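PDB 2R77: phosphatidylethanolamine-binding protein, putative from Plasmodium falciparum, which probably binds phosphatidylethanolamine and may regulate protein kinases. Local coordinates for residues A[86-91]-A[107-112]; A[93-98]-A[171-176]; A[128-133]-A[163-168]. All blocks are in the same frame, centred on the assembly; numbering follows the deposited sequence. Where two conformers were deposited one is given.

How the interactions relate
The three contacts show how a central beta hairpin can carry the less regular chain around it. Interaction 1 pairs strands 84-95 and 104-114 in the middle of a five-stranded antiparallel sheet. Interaction 3, its centre about 8 Å away, lies at the sheet edge, where strand 128-131 runs beside 104-114 and meets the loop 163-168. Interaction 2 lies about 17 Å from the centres of both others, where the end of strand 84-95 meets 171-176. Interaction 1 closes before interaction 3 opens, and interaction 3 is nested within the loop closed by interaction 2. One long segment between strand 148-155 and helix 185-191 thus touches the sheet twice, and Lys172 reaches His108 of interaction 1.

Interaction 1 of 3, residues A[86-91]-A[107-112]; sequences FVLFMV and IHWVVS
The carbonyl oxygen of Met90 takes two backbone N-H groups from the opposite strand. His108 N lies 2.7 Å from Met90 O, tilted 18° out of the carbonyl plane, while Trp109 N makes only a weak second bond to it. One residue facing two in this way is a classic beta bulge, and it shifts the register of the antiparallel pair. Beyond it regular pairing holds: Met90 N reaches Trp109 O at 2.9 Å, and Leu88 and Val111 exchange bonds both ways, with Leu88 N 2.8 Å from Val111 O. The non-hydrogen-bonded stretches are closed by CA-H...O contacts, such as Val110 CA to Leu88 O at 3.2 Å.

On one face of the sheet Leu88 packs on Trp109. With CG anti to the backbone N (chi1 -174°), the indole leans along its own strand toward Leu88, and Leu88 CD2 sits over the six-membered ring, 3.9 Å from its centroid and 30° off the normal. Met90 lies on the same face; its chain bends at the thioether and brings CE to 3.5 Å from His108 CB. On the other face the Phe89 and Val110 side chains run side by side, with Phe89 CD1 3.6 Å from Val110 CG2, while Ile107 CD1 comes to the edge of the Phe89 ring.

Every touching residue is buried, as befits the middle hairpin of this sheet. Strand 148-155 flanks 86-91 and bonds to Val87, Phe89 and Val91, and strand 128-131 borders 107-112. His108 ND1 is held by Val134 O. Helix 185-191 packs over the face bearing Phe89, Val91 and Ile107, whereas Trp109 meets Val70 on the other.

Interaction 2 of 3, residues A[93-98]-A[171-176]; sequences PDYPSR and EKYITR
Tyr173 reaches Pro96 with its phenol hydroxyl: Tyr173 OH donates to Pro96 O at 2.6 Å, the acceptor lying in the plane of the ring at its edge. The same ring receives Tyr95 on one face in an edge-to-face pair, with centroids 4.9 Å apart and planes at 67°. Tyr95 CE1 stands 3.6 Å above the plane of the Tyr173 ring, over its centre. Pro96 CB adds an apolar touch on Tyr173 CE1, at 3.7 Å. Lys172 lies alongside Tyr95, running in the opposite direction, with its CE 3.6 Å from Tyr95 CD1.

The next shell fixes these groups. A cis peptide bond links Tyr95 to Pro96, turning the chain where strand 84-95 ends. Tyr95 carries its CG anti to the backbone N (chi1 173°), which sends the hydroxyl across to the loop; there Tyr95 OH donates to a water at 2.7 Å, and that water donates in turn to Glu171 O and Thr175 O. The loop is itself tied by Thr175 N to Glu171 O. Tyr106 meets the Tyr95 ring, and Lys139 and His145 touch Tyr173.

The extended Lys172 chain ends in a salt bridge with Asp92 and hydrogen bonds to His108 NE2 and Pro136 O. The segment 92-98 reads DPDYPSR, a form of the family's DPDxP signature, which in relatives borders the anion-binding pocket. Aromatic and aliphatic groups thus flank the chain of a lysine whose amine meets the carboxylate of Asp92, and this carboxylate with the two other acceptors around Lys172 NZ would be expected to stabilise its positive charge.

Interaction 3 of 3, residues A[128-133]-A[163-168]; sequences VTILPY and TGLPHY
Ile130 and Leu131 share a rotamer about their first torsion (chi1 -56° and -66°), yet it brings different branches to the 163-168 loop. In Ile130 it sets the CG2 methyl anti to the backbone N, facing Leu165; in Leu131 it places CG anti to the carbonyl carbon, from where the two terminal methyls extend to Pro166 and His167. Both residues belong to a classic beta bulge opposite Val110, at the outer strand of the five-stranded antiparallel sheet of this phosphatidylethanolamine-binding protein fold. The bulge, together with the corner the chain turns at Ile130, is consistent with two successive side chains pointing toward the loop, where regular strand geometry would turn them to opposite faces.

No hydrogen bond crosses the contact, which is made mostly by aliphatic groups. The closest approach is Ile130 CG2 to Leu165 CD1, 3.7 Å, where the two side chains cross at about a right angle. Leu131 CD1 lies 4.3 Å from Pro166 CD, a looser meeting, and 4.5 Å from Leu165 CB, so this one methyl spans two successive loop residues. The His167 ring is approached obliquely by Leu131 CD2.

Further partners place the loop beside the sheet and helix 185-191. Leu165 also packs on Phe89 and on Ile188, so it touches the middle strand 84-95 and the helix as well as the edge strand; Pro166 rests on Ile107, and Tyr168 OH bonds to Ile107 N. Within the loop, Pro166 CB sits 3.5 Å above one face of the Tyr168 ring, toward its rim. The backbone takes part too, though without a polar bond: Leu131 CD1 lies 3.9 Å from the carbonyl oxygen Pro166 O, and Leu131 CD2 lies 4.1 Å from Pro166 O.

Interaction 1 of 3, residues A[86-91]-A[107-112]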
loop_
_atom_site.group_PDB
_atom_site.type_symbol
_atom_site.label_atom_id
_atom_site.label_comp_id
_atom_site.label_asym_id
_atom_site.label_seq_id
_atom_site.Cartn_x
_atom_site.Cartn_y
_atom_site.Cartn_z
ATOM N N PHE A 86 8.437 0.390 -10.383
ATOM C CA PHE A 86 7.741 0.253 -9.105
ATOM C C PHE A 86 6.260 -0.013 -9.357
ATOM O O PHE A 86 5.650 0.516 -10.315
ATOM C CB PHE A 86 7.868 1.513 -8.244
ATOM C CG PHE A 86 9.263 1.793 -7.758
ATOM C CD1 PHE A 86 10.096 0.750 -7.378
ATOM C CD2 PHE A 86 9.713 3.091 -7.639
ATOM C CE1 PHE A 86 11.377 0.986 -6.900
ATOM C CE2 PHE A 86 11.011 3.349 -7.170
ATOM C CZ PHE A 86 11.834 2.292 -6.799
ATOM N N VAL A 87 5.696 -0.857 -8.491
ATOM C CA VAL A 87 4.257 -0.988 -8.342
ATOM C C VAL A 87 3.953 -0.483 -6.944
ATOM O O VAL A 87 4.624 -0.860 -5.988
ATOM C CB VAL A 87 3.789 -2.436 -8.463
ATOM C CG1 VAL A 87 2.258 -2.508 -8.331
ATOM C CG2 VAL A 87 4.254 -3.021 -9.807
ATOM N N LEU A 88 2.966 0.404 -6.856
ATOM C CA LEU A 88 2.493 0.931 -5.573
ATOM C C LEU A 88 1.110 0.361 -5.287
ATOM O O LEU A 88 0.222 0.437 -6.132
ATOM C CB LEU A 88 2.422 2.479 -5.584
ATOM C CG LEU A 88 1.957 3.209 -4.308
ATOM C CD1 LEU A 88 2.376 4.671 -4.287
ATOM C CD2 LEU A 88 0.441 3.124 -4.221
ATOM N N PHE A 89 0.957 -0.190 -4.085
ATOM C CA PHE A 89 -0.348 -0.666 -3.608
ATOM C C PHE A 89 -0.738 0.211 -2.403
ATOM O O PHE A 89 0.090 0.446 -1.513
ATOM C CB PHE A 89 -0.237 -2.086 -3.027
ATOM C CG PHE A 89 0.140 -3.167 -4.025
ATOM C CD1 PHE A 89 -0.848 -4.018 -4.549
ATOM C CD2 PHE A 89 1.474 -3.376 -4.394
ATOM C CE1 PHE A 89 -0.523 -5.046 -5.424
ATOM C CE2 PHE A 89 1.807 -4.420 -5.297
ATOM C CZ PHE A 89 0.796 -5.240 -5.822
ATOM N N MET A 90 -1.998 0.636 -2.320
ATOM C CA MET A 90 -2.513 1.063 -1.016
ATOM C C MET A 90 -3.522 0.026 -0.604
ATOM O O MET A 90 -4.438 -0.270 -1.371
ATOM C CB MET A 90 -3.211 2.429 -1.031
ATOM C CG MET A 90 -3.512 2.894 0.423
ATOM S SD MET A 90 -4.252 4.554 0.557
ATOM C CE MET A 90 -6.027 4.229 0.640
ATOM N N VAL A 91 -3.343 -0.522 0.602
ATOM C CA VAL A 91 -4.203 -1.606 1.104
ATOM C C VAL A 91 -4.553 -1.411 2.559
ATOM O O VAL A 91 -3.733 -0.937 3.362
ATOM C CB VAL A 91 -3.579 -3.034 0.960
ATOM C CG1 VAL A 91 -3.272 -3.361 -0.497
ATOM C CG2 VAL A 91 -2.322 -3.195 1.854
ATOM N N ILE A 107 -7.879 -3.952 -1.133
ATOM C CA ILE A 107 -6.955 -3.155 -1.928
ATOM C C ILE A 107 -7.658 -1.886 -2.389
ATOM O O ILE A 107 -8.733 -1.970 -3.001
ATOM C CB ILE A 107 -6.343 -3.921 -3.137
ATOM C CG1 ILE A 107 -5.488 -5.096 -2.622
ATOM C CG2 ILE A 107 -5.504 -2.961 -3.984
ATOM C CD1 ILE A 107 -4.666 -5.828 -3.692
ATOM N N HIS A 108 -7.042 -0.743 -2.075
ATOM C CA HIS A 108 -7.566 0.583 -2.392
ATOM C C HIS A 108 -6.995 1.266 -3.649
ATOM O O HIS A 108 -7.619 2.189 -4.172
ATOM C CB HIS A 108 -7.382 1.520 -1.182
ATOM C CG HIS A 108 -8.341 1.247 -0.068
ATOM N ND1 HIS A 108 -9.500 1.977 0.117
ATOM C CD2 HIS A 108 -8.344 0.286 0.885
ATOM C CE1 HIS A 108 -10.156 1.490 1.158
ATOM N NE2 HIS A 108 -9.471 0.472 1.646
ATOM N N TRP A 109 -5.825 0.823 -4.131
ATOM C CA TRP A 109 -5.140 1.561 -5.179
ATOM C C TRP A 109 -3.977 0.709 -5.658
ATOM O O TRP A 109 -3.233 0.158 -4.848
ATOM C CB TRP A 109 -4.650 2.906 -4.601
ATOM C CG TRP A 109 -4.042 3.864 -5.569
ATOM C CD1 TRP A 109 -4.363 4.039 -6.911
ATOM C CD2 TRP A 109 -3.073 4.856 -5.254
ATOM N NE1 TRP A 109 -3.610 5.073 -7.442
ATOM C CE2 TRP A 109 -2.800 5.580 -6.459
ATOM C CE3 TRP A 109 -2.379 5.200 -4.080
ATOM C CZ2 TRP A 109 -1.874 6.631 -6.505
ATOM C CZ3 TRP A 109 -1.450 6.245 -4.131
ATOM C CH2 TRP A 109 -1.199 6.938 -5.345
ATOM N N VAL A 110 -3.847 0.553 -6.972
ATOM C CA VAL A 110 -2.660 -0.085 -7.532
ATOM C C VAL A 110 -2.204 0.728 -8.749
ATOM O O VAL A 110 -2.980 0.925 -9.700
ATOM C CB VAL A 110 -2.899 -1.567 -7.928
ATOM C CG1 VAL A 110 -1.626 -2.198 -8.553
ATOM C CG2 VAL A 110 -3.309 -2.409 -6.705
ATOM N N VAL A 111 -0.963 1.192 -8.682
ATOM C CA VAL A 111 -0.341 1.915 -9.797
ATOM C C VAL A 111 0.952 1.208 -10.175
ATOM O O VAL A 111 1.809 0.946 -9.316
ATOM C CB VAL A 111 -0.003 3.388 -9.443
ATOM C CG1 VAL A 111 0.416 4.161 -10.718
ATOM C CG2 VAL A 111 -1.169 4.084 -8.821
ATOM N N SER A 112 1.096 0.923 -11.464
ATOM C CA SER A 112 2.312 0.301 -11.963
ATOM C C SER A 112 3.019 1.198 -12.990
ATOM O O SER A 112 2.602 2.342 -13.243
ATOM C CB SER A 112 1.975 -1.070 -12.539
ATOM O OG SER A 112 3.120 -1.809 -12.921
#

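Interaction 2 of 3, residues A[93-98]-A[171-176]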
loop_
_atom_site.group_PDB
_atom_site.type_symbol
_atom_site.label_atom_id
_atom_site.label_comp_id
_atom_site.label_asym_id
_atom_site.label_seq_id
_atom_site.Cartn_x
_atom_site.Cartn_y
_atom_site.Cartn_z
ATOM N N PRO A 93 -5.196 -3.621 5.600
ATOM C CA PRO A 93 -5.051 -5.036 6.003
ATOM C C PRO A 93 -5.978 -5.383 7.184
ATOM O O PRO A 93 -5.893 -6.507 7.729
ATOM C CB PRO A 93 -3.589 -5.108 6.444
ATOM C CG PRO A 93 -3.395 -3.779 7.097
ATOM C CD PRO A 93 -4.184 -2.772 6.253
ATOM N N ASP A 94 -6.846 -4.435 7.558
ATOM C CA ASP A 94 -7.692 -4.572 8.760
ATOM C C ASP A 94 -9.172 -4.535 8.415
ATOM O O ASP A 94 -9.998 -3.871 9.073
ATOM C CB ASP A 94 -7.287 -3.532 9.806
ATOM C CG ASP A 94 -5.910 -3.809 10.385
ATOM O OD1 ASP A 94 -5.669 -4.974 10.810
ATOM O OD2 ASP A 94 -5.071 -2.880 10.448
ATOM N N TYR A 95 -9.507 -5.297 7.377
ATOM C CA TYR A 95 -10.880 -5.297 6.869
ATOM C C TYR A 95 -11.558 -6.633 7.197
ATOM O O TYR A 95 -11.061 -7.684 6.802
ATOM C CB TYR A 95 -10.880 -5.064 5.365
ATOM C CG TYR A 95 -12.246 -5.219 4.777
ATOM C CD1 TYR A 95 -13.204 -4.225 4.945
ATOM C CD2 TYR A 95 -12.588 -6.369 4.080
ATOM C CE1 TYR A 95 -14.498 -4.360 4.405
ATOM C CE2 TYR A 95 -13.872 -6.535 3.554
ATOM C CZ TYR A 95 -14.825 -5.507 3.718
ATOM O OH TYR A 95 -16.114 -5.635 3.197
ATOM N N PRO A 96 -12.734 -6.593 7.859
ATOM C CA PRO A 96 -13.527 -5.425 8.249
ATOM C C PRO A 96 -13.059 -4.660 9.493
ATOM O O PRO A 96 -13.421 -3.472 9.664
ATOM C CB PRO A 96 -14.908 -6.024 8.538
ATOM C CG PRO A 96 -14.641 -7.390 9.015
ATOM C CD PRO A 96 -13.391 -7.856 8.252
ATOM N N SER A 97 -12.275 -5.313 10.355
ATOM C CA SER A 97 -11.881 -4.669 11.609
ATOM C C SER A 97 -10.464 -4.983 12.036
ATOM O O SER A 97 -10.015 -6.108 11.871
ATOM C CB SER A 97 -12.840 -5.104 12.730
ATOM O OG SER A 97 -12.535 -4.505 13.985
ATOM N N ARG A 98 -9.797 -3.983 12.623
ATOM C CA ARG A 98 -8.511 -4.167 13.327
ATOM C C ARG A 98 -8.659 -5.119 14.549
ATOM O O ARG A 98 -7.711 -5.815 14.949
ATOM C CB ARG A 98 -8.014 -2.798 13.785
ATOM C CG ARG A 98 -6.762 -2.797 14.705
ATOM C CD ARG A 98 -5.535 -3.325 13.949
ATOM N NE ARG A 98 -4.331 -3.355 14.804
ATOM C CZ ARG A 98 -3.569 -2.291 15.090
ATOM N NH1 ARG A 98 -2.508 -2.470 15.875
ATOM N NH2 ARG A 98 -3.825 -1.052 14.600
ATOM N N GLU A 171 -19.069 -2.045 -3.163
ATOM C CA GLU A 171 -18.502 -1.002 -2.288
ATOM C C GLU A 171 -18.062 -1.595 -0.968
ATOM O O GLU A 171 -18.759 -2.432 -0.384
ATOM C CB GLU A 171 -19.534 0.099 -2.001
ATOM C CG GLU A 171 -19.907 0.946 -3.222
ATOM C CD GLU A 171 -20.665 2.200 -2.814
ATOM O OE1 GLU A 171 -21.883 2.118 -2.588
ATOM O OE2 GLU A 171 -20.021 3.258 -2.725
ATOM N N LYS A 172 -16.913 -1.124 -0.475
ATOM C CA LYS A 172 -16.338 -1.618 0.767
ATOM C C LYS A 172 -17.386 -1.577 1.882
ATOM O O LYS A 172 -18.016 -0.530 2.102
ATOM C CB LYS A 172 -15.106 -0.767 1.126
ATOM C CG LYS A 172 -14.216 -1.348 2.246
ATOM C CD LYS A 172 -12.999 -0.487 2.476
ATOM C CE LYS A 172 -12.161 -1.029 3.625
ATOM N NZ LYS A 172 -10.948 -0.186 3.881
ATOM N N TYR A 173 -17.528 -2.711 2.584
ATOM C CA TYR A 173 -18.525 -2.924 3.663
ATOM C C TYR A 173 -19.967 -3.125 3.197
ATOM O O TYR A 173 -20.720 -3.875 3.833
ATOM C CB TYR A 173 -18.501 -1.808 4.721
ATOM C CG TYR A 173 -17.254 -1.777 5.594
ATOM C CD1 TYR A 173 -17.081 -2.685 6.663
ATOM C CD2 TYR A 173 -16.236 -0.861 5.343
ATOM C CE1 TYR A 173 -15.929 -2.641 7.461
ATOM C CE2 TYR A 173 -15.107 -0.802 6.137
ATOM C CZ TYR A 173 -14.949 -1.696 7.183
ATOM O OH TYR A 173 -13.807 -1.611 7.941
ATOM N N ILE A 174 -20.353 -2.460 2.114
ATOM C CA ILE A 174 -21.753 -2.518 1.660
ATOM C C ILE A 174 -22.085 -3.866 1.042
ATOM O O ILE A 174 -23.147 -4.450 1.323
ATOM C CB ILE A 174 -22.094 -1.340 0.729
ATOM C CG1 ILE A 174 -21.931 -0.029 1.498
ATOM C CG2 ILE A 174 -23.537 -1.467 0.204
ATOM C CD1 ILE A 174 -22.807 0.071 2.774
ATOM N N THR A 175 -21.154 -4.348 0.227
ATOM C CA THR A 175 -21.252 -5.637 -0.444
ATOM C C THR A 175 -20.250 -6.614 0.161
ATOM O O THR A 175 -19.125 -6.235 0.500
ATOM C CB THR A 175 -20.994 -5.492 -1.953
ATOM O OG1 THR A 175 -22.047 -4.714 -2.549
ATOM C CG2 THR A 175 -20.957 -6.858 -2.639
ATOM N N ARG A 176 -20.675 -7.870 0.298
ATOM C CA ARG A 176 -19.829 -8.924 0.830
ATOM C C ARG A 176 -18.673 -9.215 -0.136
ATOM O O ARG A 176 -18.897 -9.459 -1.319
ATOM C CB ARG A 176 -20.663 -10.189 1.108
HETATM O O HOH W 1 -17.046 -4.823 0.780
#

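Interaction 3 of 3, residues A[128-133]-A[163-168]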
loop_
_atom_site.group_PDB
_atom_site.type_symbol
_atom_site.label_atom_id
_atom_site.label_comp_id
_atom_site.label_asym_id
_atom_site.label_seq_id
_atom_site.Cartn_x
_atom_site.Cartn_y
_atom_site.Cartn_z
ATOM N N VAL A 128 0.791 3.452 -15.090
ATOM C CA VAL A 128 -0.409 2.725 -15.439
ATOM C C VAL A 128 -1.202 2.502 -14.136
ATOM O O VAL A 128 -0.728 1.841 -13.216
ATOM C CB VAL A 128 -0.080 1.362 -16.116
ATOM C CG1 VAL A 128 -1.361 0.625 -16.482
ATOM C CG2 VAL A 128 0.792 1.588 -17.375
ATOM N N THR A 129 -2.378 3.110 -14.050
ATOM C CA THR A 129 -3.233 2.916 -12.890
ATOM C C THR A 129 -4.057 1.660 -13.118
ATOM O O THR A 129 -4.987 1.655 -13.930
ATOM C CB THR A 129 -4.136 4.154 -12.648
ATOM O OG1 THR A 129 -3.305 5.290 -12.408
ATOM C CG2 THR A 129 -5.044 3.926 -11.450
ATOM N N ILE A 130 -3.704 0.587 -12.410
ATOM C CA ILE A 130 -4.374 -0.692 -12.557
ATOM C C ILE A 130 -5.707 -0.734 -11.798
ATOM O O ILE A 130 -6.739 -1.140 -12.361
ATOM C CB ILE A 130 -3.467 -1.869 -12.134
ATOM C CG1 ILE A 130 -2.163 -1.827 -12.952
ATOM C CG2 ILE A 130 -4.194 -3.185 -12.294
ATOM C CD1 ILE A 130 -1.159 -2.832 -12.563
ATOM N N LEU A 131 -5.669 -0.312 -10.533
ATOM C CA LEU A 131 -6.888 -0.166 -9.736
ATOM C C LEU A 131 -6.943 1.282 -9.236
ATOM O O LEU A 131 -6.025 1.740 -8.581
ATOM C CB LEU A 131 -6.895 -1.171 -8.565
ATOM C CG LEU A 131 -6.982 -2.660 -8.925
ATOM C CD1 LEU A 131 -6.964 -3.536 -7.670
ATOM C CD2 LEU A 131 -8.240 -2.934 -9.801
ATOM N N PRO A 132 -8.014 2.022 -9.571
ATOM C CA PRO A 132 -8.057 3.448 -9.236
ATOM C C PRO A 132 -8.180 3.672 -7.723
ATOM O O PRO A 132 -8.665 2.788 -6.998
ATOM C CB PRO A 132 -9.336 3.930 -9.918
ATOM C CG PRO A 132 -10.185 2.737 -9.942
ATOM C CD PRO A 132 -9.253 1.589 -10.233
ATOM N N TYR A 133 -7.758 4.844 -7.266
ATOM C CA TYR A 133 -7.774 5.166 -5.854
ATOM C C TYR A 133 -9.191 5.224 -5.308
ATOM O O TYR A 133 -10.044 5.934 -5.859
ATOM C CB TYR A 133 -7.098 6.523 -5.590
ATOM C CG TYR A 133 -7.058 6.886 -4.114
ATOM C CD1 TYR A 133 -5.958 6.524 -3.322
ATOM C CD2 TYR A 133 -8.123 7.559 -3.503
ATOM C CE1 TYR A 133 -5.901 6.839 -1.966
ATOM C CE2 TYR A 133 -8.076 7.906 -2.136
ATOM C CZ TYR A 133 -6.970 7.538 -1.377
ATOM O OH TYR A 133 -6.892 7.821 -0.032
ATOM N N THR A 163 -1.122 -10.449 -11.961
ATOM C CA THR A 163 -2.147 -11.451 -11.728
ATOM C C THR A 163 -2.445 -11.540 -10.229
ATOM O O THR A 163 -1.585 -11.202 -9.396
ATOM C CB THR A 163 -1.706 -12.845 -12.250
ATOM O OG1 THR A 163 -0.564 -13.282 -11.507
ATOM C CG2 THR A 163 -1.343 -12.781 -13.739
ATOM N N GLY A 164 -3.655 -11.980 -9.894
ATOM C CA GLY A 164 -4.048 -12.188 -8.494
ATOM C C GLY A 164 -4.690 -10.985 -7.816
ATOM O O GLY A 164 -4.917 -10.998 -6.606
ATOM N N LEU A 165 -4.995 -9.943 -8.588
ATOM C CA LEU A 165 -5.621 -8.753 -8.002
ATOM C C LEU A 165 -7.136 -8.949 -7.864
ATOM O O LEU A 165 -7.737 -9.697 -8.652
ATOM C CB LEU A 165 -5.314 -7.514 -8.838
ATOM C CG LEU A 165 -3.851 -7.067 -8.940
ATOM C CD1 LEU A 165 -3.705 -5.996 -9.999
ATOM C CD2 LEU A 165 -3.366 -6.561 -7.581
ATOM N N PRO A 166 -7.755 -8.283 -6.864
ATOM C CA PRO A 166 -9.203 -8.392 -6.709
ATOM C C PRO A 166 -9.906 -7.516 -7.728
ATOM O O PRO A 166 -9.322 -6.543 -8.225
ATOM C CB PRO A 166 -9.446 -7.856 -5.297
ATOM C CG PRO A 166 -8.336 -6.883 -5.075
ATOM C CD PRO A 166 -7.148 -7.434 -5.823
ATOM N N HIS A 167 -11.144 -7.873 -8.050
ATOM C CA HIS A 167 -11.993 -6.996 -8.851
ATOM C C HIS A 167 -13.353 -6.890 -8.151
ATOM O O HIS A 167 -14.319 -7.584 -8.500
ATOM C CB HIS A 167 -12.077 -7.503 -10.306
ATOM C CG HIS A 167 -10.738 -7.640 -10.975
ATOM N ND1 HIS A 167 -10.110 -8.858 -11.149
ATOM C CD2 HIS A 167 -9.899 -6.707 -11.491
ATOM C CE1 HIS A 167 -8.951 -8.670 -11.760
ATOM N NE2 HIS A 167 -8.795 -7.373 -11.972
ATOM N N TYR A 168 -13.415 -6.038 -7.125
ATOM C CA TYR A 168 -14.597 -5.962 -6.259
ATOM C C TYR A 168 -15.904 -5.677 -7.006
ATOM O O TYR A 168 -15.920 -4.877 -7.937
ATOM C CB TYR A 168 -14.378 -4.934 -5.142
ATOM C CG TYR A 168 -13.118 -5.193 -4.331
ATOM C CD1 TYR A 168 -12.970 -6.380 -3.588
ATOM C CD2 TYR A 168 -12.068 -4.257 -4.307
ATOM C CE1 TYR A 168 -11.815 -6.642 -2.839
ATOM C CE2 TYR A 168 -10.898 -4.506 -3.547
ATOM C CZ TYR A 168 -10.795 -5.699 -2.825
ATOM O OH TYR A 168 -9.670 -5.960 -2.094
#